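Local coordinates for putative exported protein (Bordetella pertussis Tohama I, PDB 2PFZ), which binds pyroglutamic acid as an extracytoplasmic solute receptor, probably handing it on to a tripartite ATP-independent periplasmic (TRAP) transporter, at residues Q169-G174 with F187-Y192; T20-D25 with Q226-A231; Y76-L81 with Q292-A297; R52-N57 with Q109-L114. All coordinates share one frame; numbering follows the deposited sequence.

The receptor holds pyroglutamic acid, and contact 1 lies beside its pocket: the side chain of Thr189 is about 7 Å from the ligand, and helix 183-188 contributes the pocket residue Thr185. Contacts 2 and 4 adjoin, their centres about 18 Å apart. Phe22 CZ of contact 2 meets Leu114 CD2 of contact 4 at 3.4 Å, so that the helix pair and strand 111-118 share one apolar layer. Contact 3 ties the loop before helix 88-107 to helix 289-299; its nearest atoms lie about 5 Å from those of contact 4, without touching. Contacts 1 and 3 flank the chain's centre from opposite sides, centres about 32 Å apart.

Contact 1: Q169-G174 with F187-Y192; sequences QAMATG and FDTKTY
The thioether of Met171 meets Thr191 and Thr189 by van der Waals contact. Its side chain leaves helix 167-172 with CG anti to the carbonyl carbon (chi1 -75°), runs straight as far as SD, then bends at chi3, which turns the methyl toward the two threonines. Met171 SD and CE both lie 3.4 Å from Thr191 OG1, and the Met171 and Thr191 side chains cross at about a right angle. Met171 CE also approaches Thr189 O at 3.8 Å. A flexible, weakly polar thioether suits a place where methyls and hydroxyls are mixed.

Hydrogen bonds fix the threonines it rests on. Thr191 OG1 lies 2.9 Å from Thr189 OG1 and also bonds Tyr179 OH, while Thr189 OG1 bonds the carbonyl O of Thr185, itself a residue of the pyroglutamic acid pocket.

Backbone bonds finish both helices in Schellman motifs. Gly174 N reaches Met171 O at 3.1 Å, glycine readily taking the positive phi, and Lys190 N reaches Phe187 O at 3.0 Å.

Helix 167-172 thus packs on the turn that closes helix 183-188. Strand 178-181, which lies between the two helices in sequence, supplies Tyr179 to Thr191, and Phe187 meets Trp249 of helix 222-256 edge-to-face.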
loop_
_atom_site.group_PDB
_atom_site.type_symbol
_atom_site.label_atom_id
_atom_site.label_comp_id
_atom_site.label_asym_id
_atom_site.label_seq_id
_atom_site.Cartn_x
_atom_site.Cartn_y
_atom_site.Cartn_z
ATOM N N GLN A 169 9.684 -11.417 -12.714
ATOM C CA GLN A 169 10.509 -11.291 -13.895
ATOM C C GLN A 169 11.778 -10.475 -13.649
ATOM O O GLN A 169 12.852 -10.902 -14.022
ATOM C CB GLN A 169 9.677 -10.703 -15.042
ATOM C CG GLN A 169 10.389 -10.544 -16.356
ATOM C CD GLN A 169 9.577 -9.757 -17.390
ATOM O OE1 GLN A 169 8.492 -9.252 -17.096
ATOM N NE2 GLN A 169 10.110 -9.651 -18.600
ATOM N N ALA A 170 11.640 -9.310 -13.017
ATOM C CA ALA A 170 12.792 -8.463 -12.672
ATOM C C ALA A 170 13.817 -9.165 -11.772
ATOM O O ALA A 170 15.032 -8.910 -11.879
ATOM C CB ALA A 170 12.329 -7.162 -12.024
ATOM N N MET A 171 13.335 -10.031 -10.875
ATOM C CA MET A 171 14.220 -10.813 -10.026
ATOM C C MET A 171 14.876 -11.925 -10.821
ATOM O O MET A 171 16.075 -12.151 -10.694
ATOM C CB MET A 171 13.468 -11.409 -8.844
ATOM C CG MET A 171 13.139 -10.390 -7.751
ATOM S SD MET A 171 12.331 -11.132 -6.319
ATOM C CE MET A 171 10.816 -11.687 -7.080
ATOM N N ALA A 172 14.081 -12.592 -11.652
ATOM C CA ALA A 172 14.532 -13.745 -12.432
ATOM C C ALA A 172 15.597 -13.357 -13.450
ATOM O O ALA A 172 16.441 -14.183 -13.808
ATOM C CB ALA A 172 13.361 -14.416 -13.115
ATOM N N THR A 173 15.567 -12.108 -13.904
ATOM C CA THR A 173 16.570 -11.611 -14.848
ATOM C C THR A 173 17.684 -10.799 -14.172
ATOM O O THR A 173 18.645 -10.387 -14.828
ATOM C CB THR A 173 15.925 -10.758 -15.956
ATOM O OG1 THR A 173 15.354 -9.572 -15.380
ATOM C CG2 THR A 173 14.852 -11.554 -16.701
ATOM N N GLY A 174 17.551 -10.554 -12.870
ATOM C CA GLY A 174 18.634 -9.946 -12.084
ATOM C C GLY A 174 18.779 -8.439 -12.182
ATOM O O GLY A 174 19.840 -7.878 -11.845
ATOM N N PHE A 187 6.163 -13.520 -0.567
ATOM C CA PHE A 187 5.612 -14.853 -0.786
ATOM C C PHE A 187 4.945 -14.979 -2.155
ATOM O O PHE A 187 5.233 -15.922 -2.909
ATOM C CB PHE A 187 4.615 -15.211 0.318
ATOM C CG PHE A 187 4.136 -16.630 0.262
ATOM C CD1 PHE A 187 4.921 -17.661 0.780
ATOM C CD2 PHE A 187 2.901 -16.936 -0.297
ATOM C CE1 PHE A 187 4.475 -18.992 0.728
ATOM C CE2 PHE A 187 2.445 -18.263 -0.346
ATOM C CZ PHE A 187 3.242 -19.285 0.179
ATOM N N ASP A 188 4.063 -14.038 -2.476
ATOM C CA ASP A 188 3.248 -14.140 -3.694
ATOM C C ASP A 188 4.040 -14.063 -5.002
ATOM O O ASP A 188 3.525 -14.429 -6.070
ATOM C CB ASP A 188 2.160 -13.067 -3.704
ATOM C CG ASP A 188 1.046 -13.332 -2.710
ATOM O OD1 ASP A 188 0.830 -14.482 -2.260
ATOM O OD2 ASP A 188 0.358 -12.361 -2.385
ATOM N N THR A 189 5.274 -13.574 -4.926
ATOM C CA THR A 189 6.131 -13.435 -6.100
ATOM C C THR A 189 7.260 -14.464 -6.049
ATOM O O THR A 189 8.189 -14.446 -6.883
ATOM C CB THR A 189 6.720 -12.005 -6.224
ATOM O OG1 THR A 189 7.499 -11.679 -5.056
ATOM C CG2 THR A 189 5.610 -10.955 -6.467
ATOM N N LYS A 190 7.160 -15.373 -5.076
ATOM C CA LYS A 190 8.198 -16.364 -4.791
ATOM C C LYS A 190 9.593 -15.749 -4.740
ATOM O O LYS A 190 10.530 -16.258 -5.364
ATOM C CB LYS A 190 8.130 -17.514 -5.811
ATOM C CG LYS A 190 6.873 -18.340 -5.670
ATOM C CD LYS A 190 7.136 -19.806 -6.003
ATOM C CE LYS A 190 6.888 -20.107 -7.465
ATOM N NZ LYS A 190 5.533 -20.686 -7.627
ATOM N N THR A 191 9.715 -14.652 -3.983
ATOM C CA THR A 191 10.981 -13.908 -3.806
ATOM C C THR A 191 12.080 -14.787 -3.197
ATOM O O THR A 191 13.261 -14.599 -3.471
ATOM C CB THR A 191 10.740 -12.622 -2.968
ATOM O OG1 THR A 191 10.064 -11.683 -3.796
ATOM C CG2 THR A 191 12.048 -11.957 -2.505
ATOM N N TYR A 192 11.662 -15.767 -2.400
ATOM C CA TYR A 192 12.575 -16.736 -1.792
ATOM C C TYR A 192 13.429 -17.543 -2.783
ATOM O O TYR A 192 14.486 -18.074 -2.409
ATOM C CB TYR A 192 11.810 -17.672 -0.864
ATOM C CG TYR A 192 10.650 -18.408 -1.503
ATOM C CD1 TYR A 192 9.335 -17.974 -1.319
ATOM C CD2 TYR A 192 10.861 -19.549 -2.286
ATOM C CE1 TYR A 192 8.255 -18.659 -1.902
ATOM C CE2 TYR A 192 9.794 -20.236 -2.860
ATOM C CZ TYR A 192 8.505 -19.784 -2.670
ATOM O OH TYR A 192 7.465 -20.483 -3.225
#

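Contact 2: T20-D25 with Q226-A231; sequences TQFVKD and QALKKA
Phe22 presents the edge of its ring to Ala231, one turn beyond Leu228 on the facing helix. With CG anti to the backbone N (chi1 165°), the ring reaches across the gap between the helices although its first bond does not point there. Ala231 O lies at the rim, near the ring plane, 3.7 Å from Phe22 CD1, where the slightly positive C-H edge can meet the carbonyl dipole. Phe22 CE1 touches Ala231 CB at 3.9 Å. Leu228 approaches differently: its CD1 methyl comes obliquely to the far corner of the ring, 3.7 Å from Phe22 CZ. Asp25, one turn along from Phe22, leans toward the other helix, and its CB lies 4.0 Å from Ala231 CB.

The two segments run nearly antiparallel, their axes at 151° and 9.5 Å apart at closest. Alanine suits position 231 because its single methyl lets the backbones come together here. Beyond the pair, Tyr115 meets Phe22 edge-to-face, and Val26 packs on both Leu228 and Ala231.

A water bridges the polar side, donating to Asp25 OD2 at a short 2.5 Å and to Ala231 O at 2.8 Å; Arg238 adds a salt bridge to the same OD2. The contact is therefore apolar on the Phe22-Leu228 side and polar beside Asp25, whose carboxylate is probably kept ionised by the arginine.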
loop_
_atom_site.group_PDB
_atom_site.type_symbol
_atom_site.label_atom_id
_atom_site.label_comp_id
_atom_site.label_asym_id
_atom_site.label_seq_id
_atom_site.Cartn_x
_atom_site.Cartn_y
_atom_site.Cartn_z
ATOM N N THR A 20 -12.598 -9.479 -3.544
ATOM C CA THR A 20 -13.461 -10.565 -4.030
ATOM C C THR A 20 -14.675 -10.743 -3.104
ATOM O O THR A 20 -15.821 -10.834 -3.571
ATOM C CB THR A 20 -12.648 -11.864 -4.249
ATOM O OG1 THR A 20 -11.679 -11.637 -5.280
ATOM C CG2 THR A 20 -13.543 -13.030 -4.687
ATOM N N GLN A 21 -14.432 -10.741 -1.799
ATOM C CA GLN A 21 -15.534 -10.773 -0.823
ATOM C C GLN A 21 -16.370 -9.496 -0.863
ATOM O O GLN A 21 -17.596 -9.545 -0.716
ATOM C CB GLN A 21 -15.016 -11.028 0.595
ATOM C CG GLN A 21 -16.121 -11.347 1.621
ATOM C CD GLN A 21 -17.086 -12.436 1.157
ATOM O OE1 GLN A 21 -18.288 -12.192 0.997
ATOM N NE2 GLN A 21 -16.568 -13.636 0.925
ATOM N N PHE A 22 -15.698 -8.357 -1.045
ATOM C CA PHE A 22 -16.347 -7.054 -1.165
ATOM C C PHE A 22 -17.357 -7.057 -2.305
ATOM O O PHE A 22 -18.501 -6.632 -2.111
ATOM C CB PHE A 22 -15.287 -5.967 -1.388
ATOM C CG PHE A 22 -15.836 -4.650 -1.879
ATOM C CD1 PHE A 22 -16.613 -3.854 -1.059
ATOM C CD2 PHE A 22 -15.532 -4.193 -3.167
ATOM C CE1 PHE A 22 -17.116 -2.637 -1.504
ATOM C CE2 PHE A 22 -16.056 -2.980 -3.644
ATOM C CZ PHE A 22 -16.834 -2.198 -2.805
ATOM N N VAL A 23 -16.958 -7.546 -3.483
ATOM C CA VAL A 23 -17.871 -7.482 -4.627
ATOM C C VAL A 23 -19.092 -8.386 -4.369
ATOM O O VAL A 23 -20.216 -8.028 -4.735
ATOM C CB VAL A 23 -17.187 -7.733 -6.021
ATOM C CG1 VAL A 23 -16.153 -6.694 -6.334
ATOM C CG2 VAL A 23 -16.565 -9.107 -6.098
ATOM N N LYS A 24 -18.862 -9.537 -3.726
ATOM C CA LYS A 24 -19.935 -10.416 -3.245
ATOM C C LYS A 24 -20.861 -9.724 -2.234
ATOM O O LYS A 24 -22.067 -9.910 -2.290
ATOM C CB LYS A 24 -19.360 -11.697 -2.618
ATOM C CG LYS A 24 -18.585 -12.592 -3.580
ATOM C CD LYS A 24 -18.111 -13.851 -2.901
ATOM C CE LYS A 24 -17.249 -14.681 -3.863
ATOM N NZ LYS A 24 -16.649 -15.889 -3.219
ATOM N N ASP A 25 -20.303 -8.937 -1.311
ATOM C CA ASP A 25 -21.105 -8.172 -0.352
ATOM C C ASP A 25 -21.949 -7.091 -1.033
ATOM O O ASP A 25 -23.090 -6.863 -0.647
ATOM C CB ASP A 25 -20.227 -7.528 0.734
ATOM C CG ASP A 25 -19.626 -8.547 1.710
ATOM O OD1 ASP A 25 -19.942 -9.762 1.628
ATOM O OD2 ASP A 25 -18.805 -8.123 2.563
ATOM N N GLN A 226 -26.222 3.007 -0.253
ATOM C CA GLN A 226 -26.017 2.598 1.132
ATOM C C GLN A 226 -25.471 1.192 1.206
ATOM O O GLN A 226 -24.634 0.903 2.060
ATOM C CB GLN A 226 -27.290 2.792 1.970
ATOM C CG GLN A 226 -27.616 4.277 2.204
ATOM C CD GLN A 226 -26.388 5.082 2.658
ATOM O OE1 GLN A 226 -25.956 4.978 3.808
ATOM N NE2 GLN A 226 -25.819 5.883 1.742
ATOM N N ALA A 227 -25.893 0.341 0.282
ATOM C CA ALA A 227 -25.364 -1.018 0.177
ATOM C C ALA A 227 -23.839 -0.996 -0.118
ATOM O O ALA A 227 -23.064 -1.735 0.495
ATOM C CB ALA A 227 -26.098 -1.767 -0.899
ATOM N N LEU A 228 -23.441 -0.145 -1.058
ATOM C CA LEU A 228 -22.027 0.075 -1.365
ATOM C C LEU A 228 -21.230 0.608 -0.171
ATOM O O LEU A 228 -20.173 0.090 0.141
ATOM C CB LEU A 228 -21.892 1.014 -2.558
ATOM C CG LEU A 228 -20.460 1.306 -3.017
ATOM C CD1 LEU A 228 -19.711 0.061 -3.538
ATOM C CD2 LEU A 228 -20.504 2.434 -4.037
ATOM N N LYS A 229 -21.725 1.637 0.498
ATOM C CA LYS A 229 -21.014 2.142 1.663
ATOM C C LYS A 229 -20.905 1.070 2.758
ATOM O O LYS A 229 -19.847 0.902 3.361
ATOM C CB LYS A 229 -21.657 3.423 2.199
ATOM C CG LYS A 229 -21.338 4.671 1.369
ATOM C CD LYS A 229 -21.895 5.913 2.036
ATOM C CE LYS A 229 -21.225 7.180 1.475
ATOM N NZ LYS A 229 -21.440 8.397 2.345
ATOM N N LYS A 230 -21.976 0.324 2.997
ATOM C CA LYS A 230 -21.909 -0.731 4.024
ATOM C C LYS A 230 -20.949 -1.841 3.632
ATOM O O LYS A 230 -20.190 -2.355 4.480
ATOM C CB LYS A 230 -23.294 -1.298 4.354
ATOM C CG LYS A 230 -24.231 -0.221 4.870
ATOM C CD LYS A 230 -25.699 -0.680 4.903
ATOM C CE LYS A 230 -26.155 -0.928 6.327
ATOM N NZ LYS A 230 -27.655 -0.909 6.418
ATOM N N ALA A 231 -20.978 -2.215 2.351
ATOM C CA ALA A 231 -20.049 -3.232 1.872
ATOM C C ALA A 231 -18.613 -2.707 2.045
ATOM O O ALA A 231 -17.712 -3.463 2.421
ATOM C CB ALA A 231 -20.323 -3.553 0.422
HETATM O O HOH W 1 -17.293 -6.199 1.933
#

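Contact 3: Y76-L81 with Q292-A297; sequences YELDGL and QAMIDA
Leu78 is the residue by which the loop 76-81 reaches Met294 and Ile295 of helix 289-299. Just ahead of it, Glu77 forms a salt bridge with Lys286, which pays for burying its charge. Leu78 itself points at the helix, CG anti to the backbone N (chi1 -174°), and its fork divides the work. Leu78 CD2 rests on Met294 SD at 4.0 Å, while Leu78 CD1 meets the terminal methyl CD1 of Ile295, also at 4.0 Å. Two branches serve two neighbouring residues of one helical turn, a task to which leucine is well suited. Met294 offers its sulfur, and Ile295 reaches the loop by the end of its longer branch. Leu94 of helix 88-107 and Trp283 of helix 266-287 also pack on Leu78, completing its apolar surroundings.

Further on, Gly80 N bonds Glu77 O at 2.9 Å and Leu81 N bonds Leu78 O at 3.3 Å, closing the short 3-10 turn that holds Leu78 in position.

The arrangement is a loop-on-helix contact, in which a 3-10 turn of this DctP-family periplasmic-binding-protein fold packs through one leucine against a helix near the C terminus.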
loop_
_atom_site.group_PDB
_atom_site.type_symbol
_atom_site.label_atom_id
_atom_site.label_comp_id
_atom_site.label_asym_id
_atom_site.label_seq_id
_atom_site.Cartn_x
_atom_site.Cartn_y
_atom_site.Cartn_z
ATOM N N TYR A 76 -0.667 11.949 -0.009
ATOM C CA TYR A 76 -0.476 10.581 -0.500
ATOM C C TYR A 76 0.790 9.909 0.037
ATOM O O TYR A 76 0.878 8.682 0.049
ATOM C CB TYR A 76 -0.442 10.570 -2.030
ATOM C CG TYR A 76 -1.809 10.763 -2.597
ATOM C CD1 TYR A 76 -2.812 9.792 -2.384
ATOM C CD2 TYR A 76 -2.134 11.916 -3.307
ATOM C CE1 TYR A 76 -4.102 9.978 -2.877
ATOM C CE2 TYR A 76 -3.437 12.111 -3.820
ATOM C CZ TYR A 76 -4.407 11.140 -3.592
ATOM O OH TYR A 76 -5.701 11.290 -4.077
ATOM N N GLU A 77 1.738 10.729 0.486
ATOM C CA GLU A 77 3.068 10.261 0.922
ATOM C C GLU A 77 3.090 9.732 2.352
ATOM O O GLU A 77 3.934 8.881 2.687
ATOM C CB GLU A 77 4.113 11.373 0.755
ATOM C CG GLU A 77 5.544 10.945 1.136
ATOM C CD GLU A 77 6.608 11.989 0.848
ATOM O OE1 GLU A 77 6.290 13.059 0.297
ATOM O OE2 GLU A 77 7.787 11.727 1.182
ATOM N N LEU A 78 2.154 10.215 3.175
ATOM C CA LEU A 78 2.170 10.072 4.623
ATOM C C LEU A 78 2.415 8.663 5.147
ATOM O O LEU A 78 3.310 8.469 5.975
ATOM C CB LEU A 78 0.897 10.710 5.250
ATOM C CG LEU A 78 0.848 10.748 6.791
ATOM C CD1 LEU A 78 2.078 11.455 7.412
ATOM C CD2 LEU A 78 -0.448 11.420 7.264
ATOM N N ASP A 79 1.658 7.683 4.670
ATOM C CA ASP A 79 1.819 6.306 5.172
ATOM C C ASP A 79 3.044 5.546 4.610
ATOM O O ASP A 79 3.237 4.369 4.924
ATOM C CB ASP A 79 0.507 5.499 5.057
ATOM C CG ASP A 79 0.165 5.084 3.635
ATOM O OD1 ASP A 79 1.061 5.003 2.755
ATOM O OD2 ASP A 79 -1.030 4.769 3.411
ATOM N N GLY A 80 3.862 6.235 3.806
ATOM C CA GLY A 80 5.118 5.670 3.322
ATOM C C GLY A 80 6.329 6.244 4.029
ATOM O O GLY A 80 7.469 5.871 3.714
ATOM N N LEU A 81 6.122 7.204 4.929
ATOM C CA LEU A 81 7.272 7.783 5.662
ATOM C C LEU A 81 7.779 6.740 6.655
ATOM O O LEU A 81 6.963 6.206 7.399
ATOM C CB LEU A 81 6.830 9.039 6.421
ATOM C CG LEU A 81 6.389 10.212 5.543
ATOM C CD1 LEU A 81 5.895 11.372 6.444
ATOM C CD2 LEU A 81 7.514 10.676 4.605
ATOM N N GLN A 292 1.155 19.670 9.135
ATOM C CA GLN A 292 1.146 19.870 10.579
ATOM C C GLN A 292 -0.150 19.414 11.241
ATOM O O GLN A 292 -0.114 18.770 12.270
ATOM C CB GLN A 292 1.417 21.336 10.945
ATOM C CG GLN A 292 1.978 21.543 12.384
ATOM C CD GLN A 292 3.177 20.642 12.695
ATOM O OE1 GLN A 292 4.234 20.766 12.078
ATOM N NE2 GLN A 292 3.014 19.739 13.664
ATOM N N ALA A 293 -1.294 19.728 10.647
ATOM C CA ALA A 293 -2.568 19.319 11.217
ATOM C C ALA A 293 -2.663 17.804 11.276
ATOM O O ALA A 293 -3.111 17.266 12.283
ATOM C CB ALA A 293 -3.740 19.897 10.432
ATOM N N MET A 294 -2.245 17.129 10.209
ATOM C CA MET A 294 -2.305 15.663 10.166
ATOM C C MET A 294 -1.407 15.091 11.243
ATOM O O MET A 294 -1.803 14.214 11.989
ATOM C CB MET A 294 -1.888 15.138 8.795
ATOM C CG MET A 294 -3.016 15.252 7.755
ATOM S SD MET A 294 -2.612 14.603 6.134
ATOM C CE MET A 294 -2.222 16.130 5.271
ATOM N N ILE A 295 -0.191 15.608 11.328
ATOM C CA ILE A 295 0.757 15.057 12.280
ATOM C C ILE A 295 0.297 15.319 13.725
ATOM O O ILE A 295 0.425 14.442 14.583
ATOM C CB ILE A 295 2.215 15.504 11.941
ATOM C CG1 ILE A 295 3.190 14.314 12.012
ATOM C CG2 ILE A 295 2.623 16.721 12.736
ATOM C CD1 ILE A 295 2.987 13.292 10.850
ATOM N N ASP A 296 -0.278 16.497 13.982
ATOM C CA ASP A 296 -0.840 16.791 15.298
ATOM C C ASP A 296 -1.970 15.847 15.650
ATOM O O ASP A 296 -1.976 15.291 16.755
ATOM C CB ASP A 296 -1.284 18.257 15.432
ATOM C CG ASP A 296 -0.108 19.243 15.444
ATOM O OD1 ASP A 296 1.075 18.835 15.549
ATOM O OD2 ASP A 296 -0.363 20.453 15.369
ATOM N N ALA A 297 -2.903 15.625 14.712
ATOM C CA ALA A 297 -4.015 14.690 14.959
ATOM C C ALA A 297 -3.525 13.277 15.207
ATOM O O ALA A 297 -4.079 12.566 16.036
ATOM C CB ALA A 297 -5.038 14.703 13.808
#

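Contact 4: R52-N57 with Q109-L114; sequences RAVQGN and QGMMLL
A single water joins the backbones of Gln55 and Gln109, donating one proton to Gln55 O at 2.7 Å and the other to Gln109 O at 2.8 Å. It satisfies carbonyls at the ends of two helices, Gln55 in the last turn of helix 50-55 and Gln109 between helix 88-107 and strand 111-118. Beside this bridge the side chain of Gln55, extended with CG anti to the backbone N (chi1 -173°), runs along Gln109. Gln55 CG lies 3.7 Å from Gln109 O, and the two amide planes stack only 9° apart. Flexible glutamines that can lay flat groups together suit such a partly exposed rim.

Met111 packs against the helix. Its SD lies 4.0 Å from Val54 CG1 and has Gln55 N as a van der Waals neighbour, and a bend at chi3 (-84°) brings Met111 CE onto Gln55 CB at 3.8 Å. The pliant thioether thus follows the helix surface, with a methyl of the compact, branched Val54 touching the sulfur.

Both segments turn nearby in Schellman motifs. Asn57, with positive phi, bonds Val54 O through its N, and Gly110, likewise of positive phi, ends helix 88-107. Met112 pairs with Val212 of strand 207-213. This is helix-on-sheet packing in an alpha/beta lobe of a periplasmic binding protein, the C-terminal end of a helix resting on the start of an outer strand of an antiparallel sheet.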
loop_
_atom_site.group_PDB
_atom_site.type_symbol
_atom_site.label_atom_id
_atom_site.label_comp_id
_atom_site.label_asym_id
_atom_site.label_seq_id
_atom_site.Cartn_x
_atom_site.Cartn_y
_atom_site.Cartn_z
ATOM N N ARG A 52 -6.261 7.881 -12.187
ATOM C CA ARG A 52 -6.725 8.614 -13.378
ATOM C C ARG A 52 -7.907 7.903 -14.050
ATOM O O ARG A 52 -8.844 8.557 -14.518
ATOM C CB ARG A 52 -5.561 8.808 -14.365
ATOM C CG ARG A 52 -5.858 9.645 -15.609
ATOM C CD ARG A 52 -6.391 8.793 -16.782
ATOM N NE ARG A 52 -5.401 7.837 -17.292
ATOM C CZ ARG A 52 -5.694 6.647 -17.808
ATOM N NH1 ARG A 52 -6.957 6.256 -17.873
ATOM N NH2 ARG A 52 -4.719 5.845 -18.240
ATOM N N ALA A 53 -7.872 6.569 -14.075
ATOM C CA ALA A 53 -8.984 5.781 -14.634
ATOM C C ALA A 53 -10.308 6.044 -13.902
ATOM O O ALA A 53 -11.343 6.220 -14.541
ATOM C CB ALA A 53 -8.638 4.305 -14.635
ATOM N N VAL A 54 -10.269 6.100 -12.569
ATOM C CA VAL A 54 -11.460 6.385 -11.768
ATOM C C VAL A 54 -11.823 7.892 -11.831
ATOM O O VAL A 54 -12.991 8.241 -11.868
ATOM C CB VAL A 54 -11.285 5.942 -10.283
ATOM C CG1 VAL A 54 -12.498 6.358 -9.433
ATOM C CG2 VAL A 54 -11.065 4.438 -10.199
ATOM N N GLN A 55 -10.822 8.774 -11.863
ATOM C CA GLN A 55 -11.081 10.194 -11.986
ATOM C C GLN A 55 -11.902 10.528 -13.234
ATOM O O GLN A 55 -12.803 11.384 -13.178
ATOM C CB GLN A 55 -9.780 10.989 -12.021
ATOM C CG GLN A 55 -10.013 12.480 -11.971
ATOM C CD GLN A 55 -8.739 13.275 -11.990
ATOM O OE1 GLN A 55 -8.778 14.499 -12.046
ATOM N NE2 GLN A 55 -7.596 12.593 -11.926
ATOM N N GLY A 56 -11.580 9.876 -14.346
ATOM C CA GLY A 56 -12.231 10.158 -15.643
ATOM C C GLY A 56 -13.493 9.332 -15.795
ATOM O O GLY A 56 -14.164 9.386 -16.845
ATOM N N ASN A 57 -13.837 8.585 -14.743
ATOM C CA ASN A 57 -14.935 7.632 -14.803
ATOM C C ASN A 57 -14.779 6.598 -15.924
ATOM O O ASN A 57 -15.795 6.106 -16.455
ATOM C CB ASN A 57 -16.304 8.318 -14.912
ATOM C CG ASN A 57 -17.436 7.416 -14.449
ATOM O OD1 ASN A 57 -17.235 6.570 -13.581
ATOM N ND2 ASN A 57 -18.644 7.592 -15.024
ATOM N N GLN A 109 -11.206 16.379 -6.897
ATOM C CA GLN A 109 -11.066 15.751 -8.208
ATOM C C GLN A 109 -12.227 14.788 -8.496
ATOM O O GLN A 109 -12.083 13.844 -9.268
ATOM C CB GLN A 109 -9.721 15.005 -8.319
ATOM C CG GLN A 109 -8.481 15.892 -8.203
ATOM C CD GLN A 109 -7.170 15.095 -8.167
ATOM O OE1 GLN A 109 -7.158 13.870 -7.941
ATOM N NE2 GLN A 109 -6.049 15.803 -8.369
ATOM N N GLY A 110 -13.363 15.000 -7.837
ATOM C CA GLY A 110 -14.575 14.221 -8.112
ATOM C C GLY A 110 -14.567 12.757 -7.706
ATOM O O GLY A 110 -15.275 11.950 -8.319
ATOM N N MET A 111 -13.788 12.402 -6.677
ATOM C CA MET A 111 -13.753 11.015 -6.185
ATOM C C MET A 111 -14.100 10.888 -4.707
ATOM O O MET A 111 -13.959 11.841 -3.935
ATOM C CB MET A 111 -12.378 10.367 -6.449
ATOM C CG MET A 111 -12.092 10.226 -7.929
ATOM S SD MET A 111 -10.476 9.579 -8.284
ATOM C CE MET A 111 -9.490 11.070 -8.197
ATOM N N MET A 112 -14.553 9.698 -4.336
ATOM C CA MET A 112 -14.794 9.335 -2.946
ATOM C C MET A 112 -13.847 8.251 -2.473
ATOM O O MET A 112 -13.468 7.367 -3.241
ATOM C CB MET A 112 -16.210 8.807 -2.775
ATOM C CG MET A 112 -17.227 9.721 -3.321
ATOM S SD MET A 112 -18.850 8.959 -3.398
ATOM C CE MET A 112 -18.854 8.075 -1.832
ATOM N N LEU A 113 -13.496 8.317 -1.195
ATOM C CA LEU A 113 -12.755 7.231 -0.540
ATOM C C LEU A 113 -13.738 6.223 0.021
ATOM O O LEU A 113 -14.497 6.525 0.957
ATOM C CB LEU A 113 -11.872 7.770 0.579
ATOM C CG LEU A 113 -11.106 6.742 1.436
ATOM C CD1 LEU A 113 -10.163 5.884 0.586
ATOM C CD2 LEU A 113 -10.348 7.458 2.553
ATOM N N LEU A 114 -13.726 5.020 -0.520
ATOM C CA LEU A 114 -14.659 4.008 -0.034
ATOM C C LEU A 114 -14.106 3.291 1.192
ATOM O O LEU A 114 -14.763 3.211 2.215
ATOM C CB LEU A 114 -15.083 3.034 -1.145
ATOM C CG LEU A 114 -16.188 2.049 -0.719
ATOM C CD1 LEU A 114 -17.509 2.785 -0.476
ATOM C CD2 LEU A 114 -16.387 0.979 -1.728
HETATM O O HOH W 2 -13.536 13.419 -11.589
#